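Local coordinates for DinB-like domain-containing protein (Thermus thermophilus, PDB 2YQY) that is of unknown function but folds as a four-helix bundle of the DinB superfamily with an exposed histidine triad, consistent with a metal-dependent role, at residues A[15-20]-A[154-159]; A[56-61]-A[118-123]. All blocks are in the same frame, centred on the assembly; numbering follows the deposited sequence.

Contact 1 of 2, residues A[15-20]-A[154-159]; sequences KRLEAS and YHEAHH
The interior of the four-helix bundle is the setting here, where Ser20 of helix 10-30 meets Glu156 of helix 153-165. The hydroxyl of Ser20 donates to the carboxylate, with Ser20 OG 2.6 Å from Glu156 OE1. It comes in on the anti side of OE1, 21° out of the carboxylate plane. The Ser20 hydroxyl lies between its own backbone N and carbonyl carbon (chi1 56°), which aims it at the glutamate. Glu156 spans the gap with an extended chain. Its CG passes alongside the serine, Glu156 CG lying 4.0 Å from Ser20 CB. The two helices come close here, with Ser20 CA 6.1 Å from Ala157 CA.

Glu156 sits between His155 and His159 in a sequence that fits an HExxH pattern, although no metal is bound here. The rings of both histidines meet that of His53, probably forming the exposed triad of this protein. Glu156 instead runs into the core, where its charge is met by arginines. Arg117 forms a salt bridge to OE1 and Arg21 one to OE2.

Leu17 borders the same carboxylate. Leu17 CD2 lies 4.2 Å from Glu156 OE1, the two side chains slanting past each other. Leu17 O is 3.3 Å from Glu156 OE1. Both are acceptors, and Arg117 serves both, since it also donates to Leu17 O.

Contact 2 of 2, residues A[56-61]-A[118-123]; sequences LVEDST and AFLLEE
Leu120 of helix 106-126 makes the apolar part of this contact, with its two methyl branches resting on different residues of helix 47-71. Leu120 CD1 meets the methyl of Thr61, at 3.8 Å from Thr61 CG2. Leu120 CD2 lies against the end of Glu58, 3.7 Å from Glu58 CD, and the two side chains cross at about a right angle.

Thr61 presents this methyl because its hydroxyl is tied back to its own helix. Thr61 OG1 stands beside the backbone N (chi1 -59°) and donates to Val57 O at 2.7 Å. That carbonyl also accepts from Thr61 N, and the two donors reach it from opposite faces of its plane. CG2 is thereby left to face Leu120.

The polar groups of Glu58 and Asp59 meet carbon across the interface and find their charged partners beside it. Asp59 OD1 approaches the edge of the Phe119 ring near its plane, 3.5 Å from Phe119 CD2. The carboxylate is turned 56° from the ring. The weakly positive C-H edge probably suits the oxygen. Asp59 OD2 makes a salt bridge with Arg63. The buried Glu58 is paired through OE1 with Arg117, and a long, weak ion pair links it to Arg21. An alanine in place of Glu58 would probably leave Arg117 without this carboxylate and open a gap beside Leu120 CD2.

The short helix segments are 8.5 Å apart at closest approach and run in nearly the same direction, at 29°. Such a parallel pair of successive long helices needs a long connection between them, as in the up-down-down-up four-helix bundle of the DinB superfamily.

Contacts 1 and 2 are neighbours in one bundle core, their centres about 13 Å apart. Along the chain, contact 2 is nested inside the loop closed by contact 1. Together they join all four long helices. Leu17 CD2 packs against Glu58 OE2 at 3.7 Å. The two buried glutamates come close, Glu156 OE2 lying 4.2 Å from Glu58 OE2. Arg117 forms salt bridges with both, which probably offsets their like charges. On the histidine side, His155 CE1 rests on Val57 CG2 at 3.4 Å. The buried charge cluster thus lies close to the probable triad, in which His53 comes from helix 47-71 and His155 and His159 from helix 153-165.

Contact 1 of 2, residues A[15-20]-A[154-159]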
ATOM      1  N   LYS A  15       2.394   9.671  -7.913  1.00 17.68           N
ATOM      2  CA  LYS A  15       3.225  10.622  -7.155  1.00 17.15           C
ATOM      3  C   LYS A  15       2.827  10.677  -5.661  1.00 17.03           C
ATOM      4  O   LYS A  15       3.711  10.774  -4.791  1.00 17.18           O
ATOM      5  CB  LYS A  15       3.237  12.001  -7.804  1.00 17.22           C
ATOM      6  CG  LYS A  15       4.150  12.097  -9.056  1.00 18.99           C
ATOM      7  N   ARG A  16       1.530  10.594  -5.356  1.00 13.71           N
ATOM      8  CA  ARG A  16       1.085  10.466  -3.963  1.00 13.62           C
ATOM      9  C   ARG A  16       1.635   9.198  -3.273  1.00 14.96           C
ATOM     10  O   ARG A  16       2.060   9.254  -2.102  1.00 14.46           O
ATOM     11  CB  ARG A  16      -0.449  10.525  -3.854  1.00 12.93           C
ATOM     12  CG  ARG A  16      -1.046  11.920  -3.957  1.00 15.03           C
ATOM     13  CD  ARG A  16      -2.549  11.853  -3.853  1.00 16.38           C
ATOM     14  NE  ARG A  16      -3.191  13.115  -4.202  1.00 19.60           N
ATOM     15  CZ  ARG A  16      -3.946  13.848  -3.374  1.00 20.21           C
ATOM     16  NH1 ARG A  16      -4.506  14.986  -3.805  1.00 17.82           N
ATOM     17  NH2 ARG A  16      -4.145  13.443  -2.116  1.00 21.04           N
ATOM     18  N   LEU A  17       1.625   8.070  -3.977  1.00 14.56           N
ATOM     19  CA  LEU A  17       2.072   6.807  -3.411  1.00 15.72           C
ATOM     20  C   LEU A  17       3.575   6.891  -3.123  1.00 16.09           C
ATOM     21  O   LEU A  17       4.066   6.374  -2.113  1.00 15.80           O
ATOM     22  CB  LEU A  17       1.790   5.661  -4.397  1.00 15.61           C
ATOM     23  CG  LEU A  17       0.456   4.964  -4.302  1.00 16.86           C
ATOM     24  CD1 LEU A  17       0.194   4.193  -5.577  1.00 19.72           C
ATOM     25  CD2 LEU A  17       0.462   4.024  -3.066  1.00 16.16           C
ATOM     26  N   GLU A  18       4.305   7.543  -4.022  1.00 15.46           N
ATOM     27  CA  GLU A  18       5.736   7.753  -3.827  1.00 15.30           C
ATOM     28  C   GLU A  18       6.060   8.577  -2.576  1.00 16.37           C
ATOM     29  O   GLU A  18       6.958   8.171  -1.806  1.00 15.82           O
ATOM     30  CB  GLU A  18       6.386   8.254  -5.136  1.00 15.92           C
ATOM     31  CG  GLU A  18       6.080   7.189  -6.221  1.00 16.65           C
ATOM     32  CD  GLU A  18       6.786   7.372  -7.522  1.00 18.37           C
ATOM     33  OE1 GLU A  18       6.674   8.476  -8.105  1.00 17.36           O
ATOM     34  OE2 GLU A  18       7.419   6.388  -7.981  1.00 19.45           O
ATOM     35  N   ALA A  19       5.295   9.655  -2.346  1.00 14.98           N
ATOM     36  CA  ALA A  19       5.421  10.529  -1.182  1.00 15.16           C
ATOM     37  C   ALA A  19       5.031   9.853   0.134  1.00 15.93           C
ATOM     38  O   ALA A  19       5.738   9.992   1.136  1.00 17.57           O
ATOM     39  CB  ALA A  19       4.580  11.840  -1.388  1.00 13.99           C
ATOM     40  N   SER A  20       3.898   9.152   0.158  1.00 16.96           N
ATOM     41  CA  SER A  20       3.415   8.544   1.388  1.00 15.88           C
ATOM     42  C   SER A  20       4.366   7.405   1.812  1.00 16.84           C
ATOM     43  O   SER A  20       4.542   7.151   2.997  1.00 15.25           O
ATOM     44  CB  SER A  20       1.936   8.088   1.264  1.00 16.51           C
ATOM     45  OG  SER A  20       1.729   7.183   0.170  1.00 14.88           O
ATOM     46  N   TYR A 154      -4.847   5.942  -1.496  1.00 18.26           N
ATOM     47  CA  TYR A 154      -5.695   6.262  -0.332  1.00 17.76           C
ATOM     48  C   TYR A 154      -5.380   5.307   0.818  1.00 16.56           C
ATOM     49  O   TYR A 154      -5.349   5.704   1.973  1.00 16.80           O
ATOM     50  CB  TYR A 154      -7.189   6.220  -0.715  1.00 17.35           C
ATOM     51  CG  TYR A 154      -8.145   6.514   0.443  1.00 18.51           C
ATOM     52  CD1 TYR A 154      -7.899   7.534   1.347  1.00 23.91           C
ATOM     53  CD2 TYR A 154      -9.307   5.770   0.612  1.00 22.80           C
ATOM     54  CE1 TYR A 154      -8.782   7.790   2.417  1.00 23.50           C
ATOM     55  CE2 TYR A 154     -10.188   6.014   1.666  1.00 22.64           C
ATOM     56  CZ  TYR A 154      -9.924   7.013   2.553  1.00 21.16           C
ATOM     57  OH  TYR A 154     -10.809   7.251   3.590  1.00 21.89           O
ATOM     58  N   HIS A 155      -5.151   4.047   0.486  1.00 14.73           N
ATOM     59  CA  HIS A 155      -4.905   3.032   1.524  1.00 16.05           C
ATOM     60  C   HIS A 155      -3.646   3.361   2.343  1.00 16.32           C
ATOM     61  O   HIS A 155      -3.674   3.359   3.562  1.00 16.79           O
ATOM     62  CB  HIS A 155      -4.748   1.632   0.892  1.00 14.21           C
ATOM     63  CG  HIS A 155      -4.638   0.538   1.901  1.00 14.20           C
ATOM     64  ND1 HIS A 155      -3.514  -0.248   2.036  1.00 14.49           N
ATOM     65  CD2 HIS A 155      -5.520   0.090   2.820  1.00 18.21           C
ATOM     66  CE1 HIS A 155      -3.704  -1.122   3.007  1.00 18.85           C
ATOM     67  NE2 HIS A 155      -4.916  -0.946   3.494  1.00 18.29           N
ATOM     68  N   GLU A 156      -2.534   3.589   1.658  1.00 15.34           N
ATOM     69  CA  GLU A 156      -1.323   3.968   2.351  1.00 15.79           C
ATOM     70  C   GLU A 156      -1.469   5.299   3.079  1.00 16.33           C
ATOM     71  O   GLU A 156      -0.966   5.417   4.225  1.00 16.59           O
ATOM     72  CB  GLU A 156      -0.116   4.013   1.435  1.00 15.99           C
ATOM     73  CG  GLU A 156       1.173   4.246   2.241  1.00 15.16           C
ATOM     74  CD  GLU A 156       2.396   4.030   1.415  1.00 17.49           C
ATOM     75  OE1 GLU A 156       2.604   4.776   0.426  1.00 16.45           O
ATOM     76  OE2 GLU A 156       3.155   3.102   1.756  1.00 19.23           O
ATOM     77  N   ALA A 157      -2.171   6.280   2.474  1.00 15.12           N
ATOM     78  CA  ALA A 157      -2.355   7.571   3.152  1.00 15.20           C
ATOM     79  C   ALA A 157      -3.146   7.377   4.461  1.00 16.48           C
ATOM     80  O   ALA A 157      -2.810   7.909   5.520  1.00 16.66           O
ATOM     81  CB  ALA A 157      -3.035   8.619   2.219  1.00 16.19           C
ATOM     82  N   HIS A 158      -4.192   6.578   4.379  1.00 16.67           N
ATOM     83  CA  HIS A 158      -5.022   6.302   5.534  1.00 16.59           C
ATOM     84  C   HIS A 158      -4.204   5.664   6.697  1.00 17.63           C
ATOM     85  O   HIS A 158      -4.296   6.100   7.875  1.00 16.73           O
ATOM     86  CB  HIS A 158      -6.168   5.374   5.139  1.00 16.67           C
ATOM     87  CG  HIS A 158      -6.919   4.858   6.322  1.00 14.93           C
ATOM     88  ND1 HIS A 158      -8.021   5.503   6.841  1.00 18.05           N
ATOM     89  CD2 HIS A 158      -6.684   3.795   7.126  1.00 18.51           C
ATOM     90  CE1 HIS A 158      -8.444   4.853   7.911  1.00 17.23           C
ATOM     91  NE2 HIS A 158      -7.644   3.819   8.115  1.00 16.81           N
ATOM     92  N   HIS A 159      -3.389   4.655   6.371  1.00 17.25           N
ATOM     93  CA  HIS A 159      -2.649   3.932   7.441  1.00 17.71           C
ATOM     94  C   HIS A 159      -1.491   4.753   7.981  1.00 17.61           C
ATOM     95  O   HIS A 159      -1.229   4.748   9.169  1.00 18.49           O
ATOM     96  CB  HIS A 159      -2.246   2.530   6.982  1.00 15.88           C
ATOM     97  CG  HIS A 159      -3.432   1.606   6.895  1.00 16.45           C
ATOM     98  ND1 HIS A 159      -4.104   1.167   8.011  1.00 14.37           N
ATOM     99  CD2 HIS A 159      -4.149   1.167   5.834  1.00 15.93           C
ATOM    100  CE1 HIS A 159      -5.159   0.457   7.646  1.00 13.47           C
ATOM    101  NE2 HIS A 159      -5.194   0.428   6.323  1.00 14.36           N
TER

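Contact 2 of 2, residues A[56-61]-A[118-123]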
ATOM      1  N   LEU A  56       0.910  -6.028   2.150  1.00 18.13           N
ATOM      2  CA  LEU A  56       0.090  -7.136   1.563  1.00 17.85           C
ATOM      3  C   LEU A  56      -0.945  -6.548   0.555  1.00 17.96           C
ATOM      4  O   LEU A  56      -1.181  -7.112  -0.537  1.00 16.43           O
ATOM      5  CB  LEU A  56      -0.600  -7.963   2.649  1.00 17.01           C
ATOM      6  CG  LEU A  56       0.404  -8.685   3.563  1.00 18.87           C
ATOM      7  CD1 LEU A  56      -0.278  -9.401   4.771  1.00 20.85           C
ATOM      8  CD2 LEU A  56       1.285  -9.655   2.743  1.00 20.83           C
ATOM      9  N   VAL A  57      -1.521  -5.404   0.905  1.00 17.54           N
ATOM     10  CA  VAL A  57      -2.512  -4.795   0.036  1.00 17.45           C
ATOM     11  C   VAL A  57      -1.850  -4.317  -1.268  1.00 18.01           C
ATOM     12  O   VAL A  57      -2.468  -4.412  -2.338  1.00 18.82           O
ATOM     13  CB  VAL A  57      -3.320  -3.692   0.760  1.00 18.59           C
ATOM     14  CG1 VAL A  57      -4.189  -2.880  -0.232  1.00 16.90           C
ATOM     15  CG2 VAL A  57      -4.212  -4.327   1.899  1.00 18.32           C
ATOM     16  N   GLU A  58      -0.618  -3.825  -1.209  1.00 17.58           N
ATOM     17  CA  GLU A  58       0.077  -3.419  -2.446  1.00 18.61           C
ATOM     18  C   GLU A  58       0.423  -4.630  -3.293  1.00 18.82           C
ATOM     19  O   GLU A  58       0.345  -4.583  -4.498  1.00 18.89           O
ATOM     20  CB  GLU A  58       1.383  -2.694  -2.160  1.00 19.11           C
ATOM     21  CG  GLU A  58       1.164  -1.393  -1.445  1.00 21.10           C
ATOM     22  CD  GLU A  58       2.142  -0.289  -1.815  1.00 20.15           C
ATOM     23  OE1 GLU A  58       3.274  -0.563  -2.306  1.00 17.58           O
ATOM     24  OE2 GLU A  58       1.760   0.866  -1.565  1.00 18.35           O
ATOM     25  N   ASP A  59       0.786  -5.730  -2.643  1.00 18.24           N
ATOM     26  CA  ASP A  59       1.036  -6.973  -3.376  1.00 19.06           C
ATOM     27  C   ASP A  59      -0.225  -7.443  -4.106  1.00 19.43           C
ATOM     28  O   ASP A  59      -0.191  -7.761  -5.281  1.00 17.93           O
ATOM     29  CB  ASP A  59       1.576  -8.062  -2.449  1.00 17.44           C
ATOM     30  CG  ASP A  59       1.825  -9.358  -3.178  1.00 19.72           C
ATOM     31  OD1 ASP A  59       2.926  -9.511  -3.734  1.00 18.84           O
ATOM     32  OD2 ASP A  59       0.922 -10.222  -3.211  1.00 18.69           O
ATOM     33  N   SER A  60      -1.333  -7.444  -3.377  1.00 19.41           N
ATOM     34  CA  SER A  60      -2.624  -7.878  -3.860  1.00 19.86           C
ATOM     35  C   SER A  60      -3.058  -6.965  -5.048  1.00 19.34           C
ATOM     36  O   SER A  60      -3.451  -7.457  -6.153  1.00 17.87           O
ATOM     37  CB  SER A  60      -3.577  -7.788  -2.672  1.00 19.28           C
ATOM     38  OG  SER A  60      -4.847  -8.189  -3.050  1.00 24.23           O
ATOM     39  N   THR A  61      -2.903  -5.651  -4.857  1.00 18.52           N
ATOM     40  CA  THR A  61      -3.208  -4.654  -5.928  1.00 19.03           C
ATOM     41  C   THR A  61      -2.428  -4.925  -7.196  1.00 19.76           C
ATOM     42  O   THR A  61      -2.972  -4.902  -8.331  1.00 19.66           O
ATOM     43  CB  THR A  61      -2.884  -3.223  -5.449  1.00 18.51           C
ATOM     44  OG1 THR A  61      -3.677  -2.949  -4.284  1.00 17.17           O
ATOM     45  CG2 THR A  61      -3.206  -2.174  -6.569  1.00 18.13           C
ATOM     46  N   ALA A 118       8.050  -2.681  -5.243  1.00 21.15           N
ATOM     47  CA  ALA A 118       8.710  -2.941  -6.551  1.00 21.18           C
ATOM     48  C   ALA A 118       7.740  -3.630  -7.524  1.00 20.94           C
ATOM     49  O   ALA A 118       7.655  -3.254  -8.685  1.00 20.01           O
ATOM     50  CB  ALA A 118      10.015  -3.778  -6.384  1.00 21.52           C
ATOM     51  N   PHE A 119       6.992  -4.617  -7.026  1.00 21.43           N
ATOM     52  CA  PHE A 119       6.032  -5.399  -7.816  1.00 21.24           C
ATOM     53  C   PHE A 119       4.913  -4.471  -8.286  1.00 22.28           C
ATOM     54  O   PHE A 119       4.564  -4.440  -9.459  1.00 21.15           O
ATOM     55  CB  PHE A 119       5.467  -6.535  -6.934  1.00 21.18           C
ATOM     56  CG  PHE A 119       4.490  -7.439  -7.638  1.00 22.31           C
ATOM     57  CD1 PHE A 119       4.459  -7.526  -9.031  1.00 22.45           C
ATOM     58  CD2 PHE A 119       3.606  -8.228  -6.905  1.00 20.64           C
ATOM     59  CE1 PHE A 119       3.534  -8.368  -9.679  1.00 22.26           C
ATOM     60  CE2 PHE A 119       2.708  -9.073  -7.550  1.00 20.75           C
ATOM     61  CZ  PHE A 119       2.676  -9.140  -8.936  1.00 22.11           C
ATOM     62  N   LEU A 120       4.335  -3.712  -7.356  1.00 21.21           N
ATOM     63  CA  LEU A 120       3.323  -2.746  -7.745  1.00 21.27           C
ATOM     64  C   LEU A 120       3.782  -1.765  -8.843  1.00 21.85           C
ATOM     65  O   LEU A 120       3.040  -1.527  -9.813  1.00 22.36           O
ATOM     66  CB  LEU A 120       2.803  -1.988  -6.523  1.00 20.91           C
ATOM     67  CG  LEU A 120       1.711  -0.939  -6.782  1.00 20.82           C
ATOM     68  CD1 LEU A 120       0.468  -1.557  -7.486  1.00 21.04           C
ATOM     69  CD2 LEU A 120       1.334  -0.272  -5.474  1.00 19.95           C
ATOM     70  N   LEU A 121       4.977  -1.196  -8.689  1.00 20.79           N
ATOM     71  CA  LEU A 121       5.462  -0.232  -9.626  1.00 21.10           C
ATOM     72  C   LEU A 121       5.692  -0.863 -11.025  1.00 22.12           C
ATOM     73  O   LEU A 121       5.529  -0.189 -12.057  1.00 21.25           O
ATOM     74  CB  LEU A 121       6.750   0.432  -9.107  1.00 20.63           C
ATOM     75  CG  LEU A 121       6.671   1.464  -7.971  1.00 21.47           C
ATOM     76  CD1 LEU A 121       8.074   1.963  -7.576  1.00 22.13           C
ATOM     77  CD2 LEU A 121       5.760   2.648  -8.243  1.00 21.89           C
ATOM     78  N   GLU A 122       6.152  -2.120 -11.040  1.00 22.51           N
ATOM     79  CA  GLU A 122       6.344  -2.841 -12.292  1.00 22.55           C
ATOM     80  C   GLU A 122       5.003  -2.973 -13.028  1.00 22.14           C
ATOM     81  O   GLU A 122       4.934  -2.792 -14.241  1.00 20.10           O
ATOM     82  CB  GLU A 122       6.998  -4.223 -12.061  1.00 23.34           C
ATOM     83  N   GLU A 123       3.943  -3.291 -12.288  1.00 21.17           N
ATOM     84  CA  GLU A 123       2.630  -3.463 -12.906  1.00 21.15           C
ATOM     85  C   GLU A 123       2.011  -2.115 -13.312  1.00 21.81           C
ATOM     86  O   GLU A 123       1.287  -2.015 -14.316  1.00 21.33           O
ATOM     87  CB  GLU A 123       1.683  -4.237 -11.969  1.00 21.13           C
ATOM     88  CG  GLU A 123       1.909  -5.774 -12.005  1.00 20.58           C
ATOM     89  CD  GLU A 123       1.741  -6.369 -13.410  1.00 22.71           C
ATOM     90  OE1 GLU A 123       0.837  -5.929 -14.185  1.00 21.50           O
ATOM     91  OE2 GLU A 123       2.541  -7.285 -13.745  1.00 22.71           O
TER